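Local coordinates for uric acid degradation bifunctional protein TTL (Arabidopsis thaliana, PDB 2Q37) that hydrolyses 5-hydroxyisourate and then decarboxylates the OHCU product stereoselectively to (S)-allantoin, the second reaction belonging to the N-terminal domain present here, at residues L159-A162 with A163-M167. Sequence-based numbering, arbitrary orientation.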
loop_
_atom_site.group_PDB
_atom_site.type_symbol
_atom_site.label_atom_id
_atom_site.label_comp_id
_atom_site.label_asym_id
_atom_site.label_seq_id
_atom_site.Cartn_x
_atom_site.Cartn_y
_atom_site.Cartn_z
ATOM N N LEU A 159 5.947 4.231 0.877
ATOM C CA LEU A 159 5.695 2.824 0.636
ATOM C C LEU A 159 6.638 2.279 -0.451
ATOM O O LEU A 159 6.978 1.099 -0.435
ATOM C CB LEU A 159 4.236 2.644 0.227
ATOM C CG LEU A 159 3.551 1.277 0.184
ATOM C CD1 LEU A 159 3.434 0.855 -1.231
ATOM C CD2 LEU A 159 4.303 0.233 1.038
ATOM N N GLU A 160 7.072 3.125 -1.387
ATOM C CA GLU A 160 7.967 2.646 -2.438
ATOM C C GLU A 160 9.391 2.542 -1.942
ATOM O O GLU A 160 10.097 1.593 -2.264
ATOM C CB GLU A 160 7.969 3.568 -3.647
ATOM C CG GLU A 160 6.872 3.307 -4.636
ATOM C CD GLU A 160 7.230 3.848 -6.011
ATOM O OE1 GLU A 160 7.730 5.002 -6.069
ATOM O OE2 GLU A 160 7.016 3.119 -7.016
ATOM N N ILE A 161 9.798 3.547 -1.179
ATOM C CA ILE A 161 11.123 3.611 -0.611
ATOM C C ILE A 161 11.323 2.438 0.366
ATOM O O ILE A 161 12.346 1.764 0.333
ATOM C CB ILE A 161 11.331 4.972 0.114
ATOM C CG1 ILE A 161 11.280 6.116 -0.907
ATOM C CG2 ILE A 161 12.667 4.984 0.851
ATOM C CD1 ILE A 161 11.333 7.518 -0.280
ATOM N N ALA A 162 10.342 2.188 1.221
ATOM C CA ALA A 162 10.449 1.082 2.152
ATOM C C ALA A 162 10.583 -0.233 1.383
ATOM O O ALA A 162 11.354 -1.115 1.788
ATOM C CB ALA A 162 9.231 1.031 3.062
ATOM N N ALA A 163 9.842 -0.366 0.285
ATOM C CA ALA A 163 9.872 -1.594 -0.514
ATOM C C ALA A 163 11.267 -1.838 -1.064
ATOM O O ALA A 163 11.740 -2.974 -1.128
ATOM C CB ALA A 163 8.848 -1.517 -1.682
HETATM N N MSE A 164 11.911 -0.751 -1.461
HETATM C CA MSE A 164 13.254 -0.784 -2.009
HETATM C C MSE A 164 14.288 -1.071 -0.905
HETATM O O MSE A 164 15.199 -1.881 -1.087
HETATM C CB MSE A 164 13.545 0.554 -2.673
HETATM C CG MSE A 164 14.904 0.644 -3.306
HETATM SE SE MSE A 164 15.228 2.476 -3.801
HETATM C CE MSE A 164 13.475 2.908 -4.598
ATOM N N GLU A 165 14.157 -0.382 0.225
ATOM C CA GLU A 165 15.050 -0.616 1.347
ATOM C C GLU A 165 14.951 -2.108 1.766
ATOM O O GLU A 165 15.959 -2.767 2.026
ATOM C CB GLU A 165 14.663 0.283 2.511
ATOM C CG GLU A 165 15.017 1.723 2.288
ATOM C CD GLU A 165 16.479 1.886 1.952
ATOM O OE1 GLU A 165 17.314 1.413 2.743
ATOM O OE2 GLU A 165 16.799 2.482 0.896
ATOM N N GLN A 166 13.726 -2.628 1.805
ATOM C CA GLN A 166 13.468 -4.014 2.167
ATOM C C GLN A 166 14.162 -4.948 1.187
ATOM O O GLN A 166 14.725 -5.966 1.575
ATOM C CB GLN A 166 11.956 -4.257 2.155
ATOM C CG GLN A 166 11.501 -5.682 2.124
ATOM C CD GLN A 166 11.843 -6.429 3.391
ATOM O OE1 GLN A 166 11.629 -5.936 4.502
ATOM N NE2 GLN A 166 12.372 -7.640 3.233
HETATM N N MSE A 167 14.123 -4.598 -0.089
HETATM C CA MSE A 167 14.742 -5.439 -1.094
HETATM C C MSE A 167 16.246 -5.431 -0.926
HETATM O O MSE A 167 16.892 -6.456 -1.112
HETATM C CB MSE A 167 14.381 -4.962 -2.497
HETATM C CG MSE A 167 14.869 -5.887 -3.594
HETATM SE SE MSE A 167 14.084 -7.676 -3.513
HETATM C CE MSE A 167 15.713 -8.725 -3.151
#
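I161 and E165 meet one turn apart on helix 155-178, joined by the straightest of four successive i-to-i+4 backbone bonds: E165 N lies 2.8 Å from I161 O, with 170° at the hydrogen. Q166 N reaches A162 O at the same 2.8 Å and 159°. The bonds are longer at the N-terminal end, where M164 N is 3.1 Å from E160 O and A163 N is 3.3 Å from L159 O.

Side-chain contact between the segments is sparse. The E165 chain, its CG beside the backbone N (chi1 -73°) and the chain bent at chi2, passes I161, CG lying 4.3 Å from I161 CG2 and 3.3 Å from I161 O. On the next carbonyl, Q166 CB comes within 3.2 Å of A162 O.

The polar ends of E165 and Q166 find their partners outside the two segments. E165 OE1 accepts a hydrogen bond from C134 N and OE2 forms a salt bridge with K168, farther along the same helix, so both carboxylate oxygens are engaged. Q166 OE1 is hydrogen-bonded to NE2 of H78, the proton donor of the decarboxylase, making Q166 a second-shell residue to it. L159 and A163 pack on W71 of helix 68-76. The arrangement is a continuous run of regular alpha helix, about two and a half turns of helix 155-178, in the all-helical OHCU decarboxylase domain, bordering the (S)-allantoin site.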